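Local coordinates for G-protein alpha subunit Galpha7 (Naegleria fowleri, PDB 6NE6) that probably binds and hydrolyses GTP as the alpha subunit of a heterotrimeric G protein, switching signalling between an active and an inactive state, at residues 204-209 and 245-250; 224-229 and 285-290; 22-27 and 152-157; 12-17 and 175-180; 256-261 and 275-280. All coordinates share one frame; numbering follows the deposited sequence. Where two conformers were deposited one is given.

Contacts 1 and 4 are parallel strand pairs of one Ras-like sheet, in which their strands 199-205 and 10-16 are neighbours; their centres lie 16 Å apart. Contact 2 packs two helices against one face of contact 1, where the Y288 side chain reaches C204, L245 and L247, and, in the conformer given, E208 OE2 probably hydrogen-bonds to S225 OG at 2.6 Å. Contact 5 joins contact 1 through S207 O and K256 NZ, 2.7 Å apart. Contact 3 ties the helix after the probable P-loop to residues 152-157, and K22 NZ forms a long, weak ion pair with D179 OD1 of contact 4 (3.5 Å). No nucleotide is bound; contacts 1, 3 and 4 border its expected site.

Contact 1: 204-209 and 245-250; sequences CSLSEF and LLLNKH
C204 and L247 pair in parallel register, as do S205 and N248, and three backbone hydrogen bonds bind the strand ends: C204 N to L246 O, N248 N to C204 O (2.7 Å, 172° at the hydrogen) and L206 N to N248 O. The apolar packing is tight on the face carrying C204 and L247. C204 SG meets L245 CD1 at 4.0 Å, and C204 CB meets L247 CD2 at 3.9 Å, while Y288 of helix 277-291 covers all three residues. Beyond the strand, L206 and H250 lie side by side, their CD2 atoms 4.0 Å apart.

The side of S205, S207 and K249 is more polar, with a bridging water and a partly exposed lysine. The extended K249 chain runs past two serines, its CD 3.4 Å from S205 OG and S207 OG alike. The S205 hydroxyl, turned opposite the backbone N (chi1 171°), reaches a water at 2.6 Å that also accepts from K249 NZ at 2.8 Å. K249 NZ has a salt bridge to D129 and a bond to D19 O; N248 is held by S20 and A305.

The strands belong to the beta-alpha-beta unit 199-205, 221-235, 242-248. N248, K249 and H250 match the start of the NKxD motif, which recognises the guanine base in related G proteins; the chemistry fits a base site whose N248 and K249 already have protein partners without nucleotide.

Contact 2: 224-229 and 285-290; sequences ESLSLF and KDMYKE
The Y288 ring carries L226 CD2 on one face, and F229 meets its edge. That methyl sits 3.4 Å from the ring centroid and only 4° off the normal, a nearly central CH-pi contact. At the edge, F229 CB lies in the plane of the tyrosine ring, while F229 CD2 comes to 3.7 Å from Y288 CD1. The rings form an offset edge-to-face pair: the tyrosine edge is turned toward the phenylalanine face, with the planes at 68° and the centroids 5.5 Å apart. The edge of the F229 ring in turn receives a backbone atom, Y288 O, 3.5 Å from CE2.

These groups pack helices 221-235 and 277-291 together; their local axes approach to 9.8 Å and run in roughly the same direction, 30° apart. Both helices belong to the layer covering one face of the Ras-like sheet, and Y288 also touches L245 and L247 of strand 242-248 beneath them.

L226 CD2, lying over the tyrosine, also touches M287 CB, while CD1 reaches M287 SD at 4.0 Å, the two side chains crossing at about a right angle. M287 bends at its thioether, which also brings its CE close to L226 CD1. At the phenol end, Y288 OH approaches S225 CB to 3.3 Å; in the conformer given, the S225 hydroxyl bonds to E208 and R221 O, and F267 touches both L226 and M287.

Contact 3: 22-27 and 152-157; sequences KSTIFK and DVVRAR
K27 NZ is the donor in two hydrogen bonds to backbone carbonyls of the short helical turn at 152-154: V153 O at 3.0 Å and V154 O at 3.1 Å. The ammonium lies in the carbonyl plane of V153, with a C=O...N angle of 148°, whereas it stands above the V154 carbonyl plane, 60° out of it and not on a lone pair. A third carbonyl, A156 O, is also close to NZ, but its angle is too poor for a hydrogen bond. V153 O has a second donor in A156 N, so the same oxygen closes the turn and receives the lysine.

The K27 chain is extended as far as CD and then kinks at chi3 (-68°), which carries K27 CE to 3.3 Å from V154 O and turns NZ in among the carbonyls. The converging carbonyl oxygens would probably favour the charged form of the lysine. Next to this polar end is one apolar touch: T24 CG2 meets V154 CG1 at 4.0 Å, the side chains crossing at about a right angle.

Helix 22-32 follows the probable P-loop, to which K22 and S23 belong. Its other side faces the sheet, where F26 touches strand 163-170, while V154 also packs on Q28 and L31. Behind residues 152-157, R155 and A156 touch helix 131-136, placing the contact between the Ras-like sheet and the largely helical insert.

Contact 4: 12-17 and 175-180; sequences ILLVGA and FCMIDV
I12 bonds on both sides of M177: its N gives to C176 O at 2.7 Å and its O takes from I178 N. L14 N to I178 O, at 2.9 Å and 166° at the hydrogen, continues this parallel pairing of strands 10-16 and 173-180. M177 CA also brings its hydrogen to I12 O.

On the face of I12 and M177, L14 CD1 rests 3.6 Å from M177 SD in the conformer given, and I12 CD1 meets F175 CD1 at 4.0 Å. On the face of L13 and I178, L13 CD1 touches I178 CG2 at 3.8 Å.

Farther out, I25 of helix 22-32 packs on both L14 and M177, L201 covers I12 and L14 from the next strand, and the F168 ring meets that of F175 with the planes nearly parallel. A water joins the strand ends where they part, 2.6 Å from L14 O and 2.8 Å from D179 OD1, while accepting from V180 N. D179 OD2 bonds to T160.

D179 and V180 begin a sequence matching the DxxG motif of G proteins. Apolar pairing along the strands thus gives way to polar groups, D179 and the water, at the end that, as in relatives, probably faces the nucleotide and magnesium site.

Contact 5: 256-261 and 275-280; sequences KIKNGS and NDPDAA
Helix 250-258 closes in a Schellman motif at G260, whose phi is 107°, while D276 begins helix 277-291 as its N-cap, so a helix end meets a helix start, with K258 and N275 CA atoms 5.1 Å apart. G260 N reaches back to I257 O and S261 N to K256 O, the two bonds that define the Schellman turn.

I257 fills the join. Its CG2, placed opposite the backbone N, points at the turn before the second helix, 3.6 Å from D276 N and 4.0 Å from P277 CG. Its other branch ends in CD1, which meets A280 CB at 4.2 Å one turn farther along. F209 touches I257 as well, and V254 and F253 of helix 250-258 extend the packing to P277 and A280.

Beyond I257, K258 crosses P277 at about a right angle, its extended aliphatic chain passing the ring with CG 4.0 Å from P277 CG. K258 is exposed here, whereas I257 and A280 are buried. In this way the contact joins two helices of the Ras-like domain across the excursion between them.

The second helix is capped by its own aspartate: A279 N gives a nearly straight bond, 3.0 Å and 175°, to D276 OD1, arriving from above the carboxylate plane.

Contact 1: 204-209 and 245-250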
# COMPACT_ATOMS: atom_id res chain seq x y z
N CYS A 204 7.65 -4.95 -1.62
CA CYS A 204 7.84 -4.05 -2.75
C CYS A 204 6.62 -4.13 -3.65
O CYS A 204 6.04 -5.20 -3.82
CB CYS A 204 9.08 -4.41 -3.58
SG CYS A 204 10.63 -4.13 -2.70
N SER A 205 6.25 -2.99 -4.22
CA SER A 205 5.10 -2.96 -5.13
C SER A 205 5.50 -3.45 -6.52
O SER A 205 6.43 -2.93 -7.13
CB SER A 205 4.53 -1.55 -5.21
OG SER A 205 3.56 -1.48 -6.26
N LEU A 206 4.77 -4.45 -7.02
CA LEU A 206 4.92 -4.86 -8.42
C LEU A 206 4.30 -3.84 -9.37
O LEU A 206 4.73 -3.72 -10.52
CB LEU A 206 4.27 -6.23 -8.62
CG LEU A 206 4.68 -7.17 -9.74
CD1 LEU A 206 6.18 -7.41 -9.71
CD2 LEU A 206 3.92 -8.48 -9.56
N SER A 207 3.29 -3.12 -8.91
CA SER A 207 2.52 -2.29 -9.82
C SER A 207 3.15 -0.93 -10.06
O SER A 207 2.66 -0.20 -10.94
CB SER A 207 1.10 -2.11 -9.29
OG SER A 207 1.12 -1.50 -8.01
N GLU A 208 4.21 -0.57 -9.33
CA GLU A 208 4.79 0.78 -9.40
C GLU A 208 5.76 0.94 -10.57
O GLU A 208 6.44 1.98 -10.64
CB GLU A 208 5.49 1.15 -8.09
CG GLU A 208 6.77 0.36 -7.83
CD GLU A 208 7.43 0.70 -6.51
OE1 GLU A 208 6.87 1.50 -5.73
OE2 GLU A 208 8.54 0.17 -6.26
N PHE A 209 5.84 -0.04 -11.48
CA PHE A 209 6.83 0.02 -12.55
C PHE A 209 6.63 1.22 -13.46
O PHE A 209 7.58 1.64 -14.13
CB PHE A 209 6.80 -1.28 -13.38
CG PHE A 209 5.58 -1.45 -14.24
CD1 PHE A 209 4.47 -2.13 -13.77
CD2 PHE A 209 5.54 -0.95 -15.56
CE1 PHE A 209 3.34 -2.31 -14.56
CE2 PHE A 209 4.42 -1.12 -16.36
CZ PHE A 209 3.32 -1.80 -15.87
N LEU A 245 11.29 -11.69 0.29
CA LEU A 245 10.86 -10.60 -0.57
C LEU A 245 9.42 -10.87 -1.00
O LEU A 245 9.13 -11.93 -1.56
CB LEU A 245 11.77 -10.47 -1.80
CG LEU A 245 11.34 -9.38 -2.80
CD1 LEU A 245 11.40 -7.98 -2.16
CD2 LEU A 245 12.19 -9.45 -4.06
N LEU A 246 8.53 -9.91 -0.74
CA LEU A 246 7.13 -10.01 -1.14
C LEU A 246 6.87 -8.97 -2.22
O LEU A 246 6.96 -7.76 -1.96
CB LEU A 246 6.21 -9.78 0.05
CG LEU A 246 5.83 -11.00 0.89
CD1 LEU A 246 7.07 -11.64 1.52
CD2 LEU A 246 4.83 -10.56 1.95
N LEU A 247 6.55 -9.42 -3.43
CA LEU A 247 6.23 -8.52 -4.53
C LEU A 247 4.72 -8.39 -4.53
O LEU A 247 4.01 -9.30 -4.96
CB LEU A 247 6.80 -9.04 -5.85
CG LEU A 247 8.34 -9.09 -5.86
CD1 LEU A 247 8.91 -9.80 -7.10
CD2 LEU A 247 8.93 -7.70 -5.74
N ASN A 248 4.23 -7.26 -4.01
CA ASN A 248 2.85 -7.04 -3.65
C ASN A 248 2.12 -6.32 -4.79
O ASN A 248 2.72 -5.90 -5.78
CB ASN A 248 2.79 -6.24 -2.34
CG ASN A 248 1.40 -6.10 -1.78
OD1 ASN A 248 0.55 -6.98 -1.92
ND2 ASN A 248 1.15 -4.97 -1.12
N LYS A 249 0.80 -6.20 -4.63
CA LYS A 249 -0.08 -5.58 -5.63
C LYS A 249 -0.04 -6.33 -6.95
O LYS A 249 -0.17 -5.73 -8.02
CB LYS A 249 0.25 -4.09 -5.81
CG LYS A 249 0.33 -3.32 -4.50
CD LYS A 249 0.50 -1.82 -4.73
CE LYS A 249 0.62 -1.07 -3.41
NZ LYS A 249 0.66 0.42 -3.65
N HIS A 250 0.12 -7.66 -6.88
CA HIS A 250 0.25 -8.49 -8.07
C HIS A 250 -0.95 -8.31 -9.01
O HIS A 250 -0.78 -8.14 -10.22
CB HIS A 250 0.40 -9.96 -7.66
CG HIS A 250 0.32 -10.92 -8.80
ND1 HIS A 250 -0.88 -11.38 -9.30
CD2 HIS A 250 1.28 -11.55 -9.52
CE1 HIS A 250 -0.66 -12.21 -10.30
NE2 HIS A 250 0.65 -12.34 -10.44
O HOH W 1 2.47 0.81 -5.81

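Contact 2: 224-229 and 285-290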
# COMPACT_ATOMS: atom_id res chain seq x y z
N GLU A 224 13.86 3.03 -8.15
CA GLU A 224 14.31 3.47 -6.83
C GLU A 224 14.19 2.33 -5.82
O GLU A 224 15.10 2.12 -5.00
CB GLU A 224 13.51 4.70 -6.39
CG GLU A 224 13.81 5.21 -4.98
CD GLU A 224 15.20 5.81 -4.85
OE1 GLU A 224 15.84 6.11 -5.88
OE2 GLU A 224 15.64 6.00 -3.70
N SER A 225 13.09 1.57 -5.88
CA SER A 225 12.91 0.46 -4.95
C SER A 225 13.97 -0.62 -5.17
O SER A 225 14.47 -1.19 -4.20
CB SER A 225 11.51 -0.14 -5.11
OG SER A 225 10.51 0.79 -4.75
N LEU A 226 14.31 -0.91 -6.43
CA LEU A 226 15.39 -1.86 -6.69
C LEU A 226 16.71 -1.38 -6.09
O LEU A 226 17.45 -2.16 -5.49
CB LEU A 226 15.56 -2.06 -8.20
CG LEU A 226 14.56 -2.99 -8.86
CD1 LEU A 226 14.54 -2.69 -10.36
CD2 LEU A 226 14.95 -4.45 -8.58
N SER A 227 17.01 -0.08 -6.24
CA SER A 227 18.23 0.48 -5.68
C SER A 227 18.24 0.38 -4.15
O SER A 227 19.24 -0.02 -3.54
CB SER A 227 18.40 1.92 -6.15
OG SER A 227 19.65 2.44 -5.73
N LEU A 228 17.12 0.75 -3.51
CA LEU A 228 17.03 0.68 -2.06
C LEU A 228 17.11 -0.76 -1.56
O LEU A 228 17.76 -1.04 -0.55
CB LEU A 228 15.73 1.33 -1.58
CG LEU A 228 15.54 2.84 -1.70
CD1 LEU A 228 14.09 3.18 -1.41
CD2 LEU A 228 16.48 3.56 -0.74
N PHE A 229 16.43 -1.68 -2.25
CA PHE A 229 16.49 -3.09 -1.86
C PHE A 229 17.92 -3.60 -1.96
O PHE A 229 18.39 -4.33 -1.07
CB PHE A 229 15.56 -3.96 -2.71
CG PHE A 229 15.73 -5.44 -2.45
CD1 PHE A 229 15.24 -6.02 -1.29
CD2 PHE A 229 16.44 -6.23 -3.35
CE1 PHE A 229 15.43 -7.39 -1.04
CE2 PHE A 229 16.64 -7.60 -3.10
CZ PHE A 229 16.13 -8.18 -1.95
N LYS A 285 10.95 -10.04 -10.91
CA LYS A 285 11.51 -10.90 -9.87
C LYS A 285 13.00 -11.16 -10.11
O LYS A 285 13.79 -11.13 -9.17
CB LYS A 285 10.73 -12.21 -9.80
CG LYS A 285 11.31 -13.28 -8.88
CD LYS A 285 10.47 -14.55 -8.95
CE LYS A 285 11.10 -15.67 -8.13
NZ LYS A 285 10.29 -16.93 -8.20
N ASP A 286 13.39 -11.36 -11.38
CA ASP A 286 14.80 -11.59 -11.67
C ASP A 286 15.64 -10.35 -11.38
O ASP A 286 16.79 -10.47 -10.92
CB ASP A 286 15.00 -12.03 -13.12
CG ASP A 286 14.51 -13.44 -13.37
OD1 ASP A 286 14.34 -14.19 -12.39
OD2 ASP A 286 14.32 -13.80 -14.56
N MET A 287 15.10 -9.16 -11.65
CA MET A 287 15.85 -7.95 -11.33
C MET A 287 16.09 -7.84 -9.83
O MET A 287 17.18 -7.46 -9.39
CB MET A 287 15.13 -6.70 -11.85
CG MET A 287 15.17 -6.52 -13.35
SD MET A 287 14.69 -4.82 -13.79
CE MET A 287 12.93 -4.85 -13.43
N TYR A 288 15.08 -8.16 -9.03
CA TYR A 288 15.27 -8.13 -7.58
C TYR A 288 16.27 -9.18 -7.13
O TYR A 288 17.15 -8.89 -6.31
CB TYR A 288 13.93 -8.30 -6.86
CG TYR A 288 13.21 -6.97 -6.67
CD1 TYR A 288 13.59 -6.12 -5.63
CD2 TYR A 288 12.18 -6.56 -7.52
CE1 TYR A 288 12.97 -4.90 -5.45
CE2 TYR A 288 11.55 -5.34 -7.34
CZ TYR A 288 11.95 -4.52 -6.30
OH TYR A 288 11.35 -3.31 -6.11
N LYS A 289 16.18 -10.40 -7.66
CA LYS A 289 17.14 -11.41 -7.24
C LYS A 289 18.56 -11.05 -7.65
O LYS A 289 19.52 -11.36 -6.93
CB LYS A 289 16.75 -12.79 -7.78
CG LYS A 289 15.47 -13.32 -7.13
CD LYS A 289 14.96 -14.59 -7.78
CE LYS A 289 15.84 -15.78 -7.45
NZ LYS A 289 15.30 -17.04 -8.05
N GLU A 290 18.71 -10.34 -8.78
CA GLU A 290 20.04 -9.92 -9.22
C GLU A 290 20.67 -8.96 -8.21
O GLU A 290 21.89 -8.99 -8.00
CB GLU A 290 19.95 -9.30 -10.61
CG GLU A 290 21.30 -9.07 -11.32
CD GLU A 290 22.05 -7.85 -10.82
OE1 GLU A 290 21.41 -6.86 -10.40
OE2 GLU A 290 23.30 -7.88 -10.85

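Contact 3: 22-27 and 152-157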
# COMPACT_ATOMS: atom_id res chain seq x y z
N LYS A 22 2.58 -2.60 2.59
CA LYS A 22 2.85 -3.38 3.79
C LYS A 22 1.78 -3.15 4.85
O LYS A 22 1.43 -4.08 5.58
CB LYS A 22 4.25 -3.07 4.33
CG LYS A 22 4.42 -1.71 4.96
CD LYS A 22 5.77 -1.63 5.71
CE LYS A 22 5.91 -0.26 6.38
NZ LYS A 22 7.07 -0.19 7.32
N SER A 23 1.22 -1.93 4.94
CA SER A 23 0.16 -1.70 5.91
C SER A 23 -1.12 -2.46 5.55
O SER A 23 -1.89 -2.84 6.45
CB SER A 23 -0.14 -0.20 6.05
OG SER A 23 -0.65 0.33 4.84
N THR A 24 -1.36 -2.69 4.25
CA THR A 24 -2.47 -3.54 3.84
C THR A 24 -2.32 -4.95 4.40
O THR A 24 -3.29 -5.55 4.88
CB THR A 24 -2.56 -3.60 2.31
OG1 THR A 24 -2.53 -2.28 1.79
CG2 THR A 24 -3.87 -4.29 1.87
N ILE A 25 -1.10 -5.49 4.33
CA ILE A 25 -0.83 -6.81 4.88
C ILE A 25 -1.17 -6.84 6.36
O ILE A 25 -1.80 -7.79 6.84
CB ILE A 25 0.65 -7.20 4.65
CG1 ILE A 25 0.90 -7.32 3.15
CG2 ILE A 25 0.95 -8.50 5.36
CD1 ILE A 25 2.32 -7.74 2.81
N PHE A 26 -0.73 -5.82 7.10
CA PHE A 26 -0.98 -5.82 8.54
C PHE A 26 -2.47 -5.75 8.84
O PHE A 26 -2.98 -6.46 9.70
CB PHE A 26 -0.25 -4.67 9.24
CG PHE A 26 -0.36 -4.74 10.75
CD1 PHE A 26 0.53 -5.50 11.48
CD2 PHE A 26 -1.38 -4.09 11.42
CE1 PHE A 26 0.42 -5.61 12.86
CE2 PHE A 26 -1.49 -4.19 12.81
CZ PHE A 26 -0.59 -4.96 13.52
N LYS A 27 -3.19 -4.88 8.13
CA LYS A 27 -4.62 -4.73 8.40
C LYS A 27 -5.38 -6.00 8.03
O LYS A 27 -6.34 -6.38 8.72
CB LYS A 27 -5.17 -3.51 7.67
CG LYS A 27 -4.74 -2.20 8.31
CD LYS A 27 -5.31 -0.99 7.55
CE LYS A 27 -4.69 -0.85 6.15
NZ LYS A 27 -4.92 0.52 5.59
N ASP A 152 -13.27 -0.18 3.53
CA ASP A 152 -12.83 1.22 3.51
C ASP A 152 -11.53 1.42 4.28
O ASP A 152 -10.64 2.14 3.83
CB ASP A 152 -13.89 2.14 4.12
CG ASP A 152 -15.14 2.26 3.27
OD1 ASP A 152 -15.21 1.76 2.11
OD2 ASP A 152 -16.09 2.87 3.80
N VAL A 153 -11.42 0.78 5.45
CA VAL A 153 -10.25 0.98 6.31
C VAL A 153 -9.03 0.28 5.72
O VAL A 153 -7.92 0.83 5.70
CB VAL A 153 -10.54 0.49 7.74
CG1 VAL A 153 -9.25 0.56 8.59
CG2 VAL A 153 -11.66 1.32 8.38
N VAL A 154 -9.20 -0.95 5.23
CA VAL A 154 -8.10 -1.69 4.62
C VAL A 154 -7.51 -0.91 3.46
O VAL A 154 -6.30 -0.90 3.25
CB VAL A 154 -8.60 -3.08 4.17
CG1 VAL A 154 -7.55 -3.82 3.33
CG2 VAL A 154 -9.01 -3.91 5.38
N ARG A 155 -8.36 -0.22 2.70
CA ARG A 155 -7.90 0.51 1.52
C ARG A 155 -7.34 1.90 1.83
O ARG A 155 -6.79 2.53 0.93
CB ARG A 155 -9.05 0.63 0.53
CG ARG A 155 -9.37 -0.67 -0.17
CD ARG A 155 -10.35 -0.43 -1.28
NE ARG A 155 -10.72 -1.65 -2.00
CZ ARG A 155 -10.21 -2.01 -3.18
NH1 ARG A 155 -9.30 -1.26 -3.78
NH2 ARG A 155 -10.64 -3.12 -3.76
N ALA A 156 -7.45 2.38 3.07
CA ALA A 156 -6.98 3.71 3.43
C ALA A 156 -5.52 3.64 3.85
O ALA A 156 -5.19 2.98 4.84
CB ALA A 156 -7.82 4.28 4.56
N ARG A 157 -4.66 4.35 3.13
CA ARG A 157 -3.22 4.31 3.39
C ARG A 157 -2.90 5.30 4.50
O ARG A 157 -2.66 6.48 4.27
CB ARG A 157 -2.44 4.63 2.11
CG ARG A 157 -0.94 4.33 2.18
CD ARG A 157 -0.26 4.59 0.85
NE ARG A 157 -0.34 5.99 0.46
CZ ARG A 157 0.55 6.91 0.82
NH1 ARG A 157 1.59 6.56 1.58
NH2 ARG A 157 0.39 8.17 0.44

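Contact 4: 12-17 and 175-180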
# COMPACT_ATOMS: atom_id res chain seq x y z
N ILE A 12 7.71 -11.39 13.10
CA ILE A 12 7.87 -11.16 11.67
C ILE A 12 7.68 -9.67 11.45
O ILE A 12 6.59 -9.13 11.70
CB ILE A 12 6.86 -11.96 10.86
CG1 ILE A 12 7.00 -13.46 11.18
CG2 ILE A 12 7.01 -11.68 9.37
CD1 ILE A 12 5.94 -14.28 10.51
N LEU A 13 8.73 -9.00 10.97
CA LEU A 13 8.74 -7.56 10.80
C LEU A 13 8.41 -7.20 9.37
O LEU A 13 9.08 -7.68 8.44
CB LEU A 13 10.11 -6.98 11.16
CG LEU A 13 10.34 -5.48 10.92
CD1 LEU A 13 9.40 -4.64 11.78
CD2 LEU A 13 11.81 -5.10 11.20
N LEU A 14 7.44 -6.31 9.19
CA LEU A 14 7.12 -5.77 7.86
C LEU A 14 8.04 -4.59 7.58
O LEU A 14 8.14 -3.67 8.40
CB LEU A 14 5.66 -5.34 7.80
CG LEU A 14 4.61 -6.45 7.80
CD1 LEU A 14 3.24 -5.85 8.08
CD2 LEU A 14 4.60 -7.17 6.44
N VAL A 15 8.69 -4.62 6.42
CA VAL A 15 9.63 -3.58 5.98
C VAL A 15 9.25 -3.19 4.56
O VAL A 15 8.97 -4.07 3.74
CB VAL A 15 11.09 -4.09 6.06
CG1 VAL A 15 12.09 -3.08 5.53
CG2 VAL A 15 11.44 -4.47 7.51
N GLY A 16 9.20 -1.90 4.28
CA GLY A 16 8.90 -1.46 2.92
C GLY A 16 8.60 0.03 2.89
O GLY A 16 8.44 0.68 3.93
N ALA A 17 8.47 0.53 1.67
CA ALA A 17 8.16 1.94 1.46
C ALA A 17 6.72 2.25 1.87
O ALA A 17 5.91 1.37 2.19
CB ALA A 17 8.39 2.32 -0.00
N PHE A 175 3.51 -16.72 17.06
CA PHE A 175 4.08 -15.78 16.11
C PHE A 175 3.52 -14.39 16.36
O PHE A 175 2.50 -14.22 17.05
CB PHE A 175 3.74 -16.14 14.66
CG PHE A 175 4.43 -17.35 14.12
CD1 PHE A 175 5.50 -17.21 13.26
CD2 PHE A 175 3.96 -18.63 14.42
CE1 PHE A 175 6.14 -18.33 12.72
CE2 PHE A 175 4.59 -19.75 13.89
CZ PHE A 175 5.67 -19.59 13.05
N CYS A 176 4.13 -13.39 15.75
CA CYS A 176 3.44 -12.13 15.62
C CYS A 176 4.00 -11.38 14.43
O CYS A 176 5.14 -11.58 14.01
CB CYS A 176 3.53 -11.28 16.88
SG CYS A 176 5.06 -10.39 16.96
N MET A 177 3.13 -10.57 13.85
CA MET A 177 3.54 -9.68 12.78
C MET A 177 3.63 -8.25 13.31
O MET A 177 2.77 -7.81 14.09
CB MET A 177 2.58 -9.75 11.59
CG MET A 177 2.94 -8.76 10.49
SD MET A 177 1.90 -9.03 9.05
CE MET A 177 2.45 -10.65 8.54
N ILE A 178 4.69 -7.55 12.92
CA ILE A 178 5.01 -6.21 13.42
C ILE A 178 4.95 -5.21 12.28
O ILE A 178 5.52 -5.44 11.21
CB ILE A 178 6.41 -6.17 14.05
CG1 ILE A 178 6.55 -7.23 15.14
CG2 ILE A 178 6.74 -4.75 14.56
CD1 ILE A 178 8.01 -7.51 15.48
N ASP A 179 4.30 -4.07 12.53
CA ASP A 179 4.45 -2.88 11.69
C ASP A 179 4.72 -1.73 12.65
O ASP A 179 3.93 -1.51 13.57
CB ASP A 179 3.21 -2.63 10.84
CG ASP A 179 3.42 -1.55 9.78
OD1 ASP A 179 4.58 -1.20 9.49
OD2 ASP A 179 2.41 -1.05 9.24
N VAL A 180 5.84 -1.04 12.47
CA VAL A 180 6.29 -0.05 13.46
C VAL A 180 6.89 1.16 12.76
O VAL A 180 7.68 1.02 11.82
CB VAL A 180 7.29 -0.68 14.45
CG1 VAL A 180 8.45 -1.32 13.72
CG2 VAL A 180 7.79 0.38 15.44
O HOH W 2 7.29 -1.74 9.91

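Contact 5: 256-261 and 275-280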
# COMPACT_ATOMS: atom_id res chain seq x y z
N LYS A 256 -2.62 -3.59 -15.06
CA LYS A 256 -1.86 -2.58 -15.78
C LYS A 256 -1.26 -3.16 -17.06
O LYS A 256 -1.34 -2.54 -18.13
CB LYS A 256 -0.74 -2.01 -14.90
CG LYS A 256 -1.23 -1.04 -13.83
CD LYS A 256 -0.03 -0.33 -13.19
CE LYS A 256 -0.48 0.71 -12.18
NZ LYS A 256 0.68 1.52 -11.69
N ILE A 257 -0.65 -4.34 -16.97
CA ILE A 257 -0.06 -4.97 -18.15
C ILE A 257 -1.14 -5.33 -19.16
O ILE A 257 -1.01 -5.05 -20.36
CB ILE A 257 0.76 -6.22 -17.75
CG1 ILE A 257 1.94 -5.83 -16.85
CG2 ILE A 257 1.18 -7.00 -19.01
CD1 ILE A 257 3.06 -5.05 -17.54
N LYS A 258 -2.23 -5.96 -18.70
CA LYS A 258 -3.31 -6.30 -19.62
C LYS A 258 -3.92 -5.06 -20.27
O LYS A 258 -4.41 -5.14 -21.40
CB LYS A 258 -4.39 -7.11 -18.91
CG LYS A 258 -3.92 -8.52 -18.53
CD LYS A 258 -5.05 -9.37 -17.95
CE LYS A 258 -4.57 -10.80 -17.71
NZ LYS A 258 -5.63 -11.69 -17.16
N ASN A 259 -3.91 -3.92 -19.58
CA ASN A 259 -4.54 -2.72 -20.12
C ASN A 259 -3.61 -1.89 -20.99
O ASN A 259 -4.03 -0.83 -21.46
CB ASN A 259 -5.10 -1.87 -18.98
CG ASN A 259 -6.35 -2.47 -18.39
OD1 ASN A 259 -6.99 -3.30 -19.03
ND2 ASN A 259 -6.71 -2.04 -17.19
N GLY A 260 -2.39 -2.34 -21.22
CA GLY A 260 -1.51 -1.71 -22.18
C GLY A 260 -0.36 -0.88 -21.64
O GLY A 260 0.31 -0.22 -22.42
N SER A 261 -0.12 -0.88 -20.32
CA SER A 261 1.07 -0.21 -19.79
C SER A 261 2.27 -1.13 -19.95
O SER A 261 2.28 -2.23 -19.39
CB SER A 261 0.87 0.16 -18.31
OG SER A 261 1.96 0.97 -17.86
N ASN A 275 1.76 -7.37 -23.32
CA ASN A 275 0.52 -7.73 -22.62
C ASN A 275 0.60 -9.12 -21.98
O ASN A 275 -0.38 -9.85 -21.94
CB ASN A 275 -0.70 -7.65 -23.56
CG ASN A 275 -0.84 -6.30 -24.23
OD1 ASN A 275 -1.47 -5.39 -23.69
ND2 ASN A 275 -0.26 -6.16 -25.41
N ASP A 276 1.79 -9.49 -21.49
CA ASP A 276 2.04 -10.80 -20.89
C ASP A 276 2.48 -10.58 -19.45
O ASP A 276 3.67 -10.32 -19.19
CB ASP A 276 3.12 -11.55 -21.68
CG ASP A 276 3.33 -12.98 -21.21
OD1 ASP A 276 3.11 -13.30 -20.01
OD2 ASP A 276 3.74 -13.81 -22.05
N PRO A 277 1.57 -10.66 -18.48
CA PRO A 277 1.96 -10.34 -17.09
C PRO A 277 2.93 -11.34 -16.50
O PRO A 277 3.74 -10.95 -15.64
CB PRO A 277 0.63 -10.36 -16.33
CG PRO A 277 -0.44 -10.24 -17.39
CD PRO A 277 0.12 -10.87 -18.62
N ASP A 278 2.85 -12.61 -16.89
CA ASP A 278 3.73 -13.60 -16.28
C ASP A 278 5.17 -13.41 -16.73
O ASP A 278 6.10 -13.48 -15.92
CB ASP A 278 3.22 -15.01 -16.61
CG ASP A 278 1.97 -15.37 -15.82
OD1 ASP A 278 1.60 -14.61 -14.89
OD2 ASP A 278 1.35 -16.40 -16.12
N ALA A 279 5.37 -13.15 -18.02
CA ALA A 279 6.72 -12.86 -18.50
C ALA A 279 7.26 -11.59 -17.84
O ALA A 279 8.43 -11.54 -17.45
CB ALA A 279 6.73 -12.72 -20.02
N ALA A 280 6.41 -10.58 -17.70
CA ALA A 280 6.85 -9.31 -17.13
C ALA A 280 7.15 -9.45 -15.64
O ALA A 280 8.15 -8.91 -15.15
CB ALA A 280 5.80 -8.23 -17.37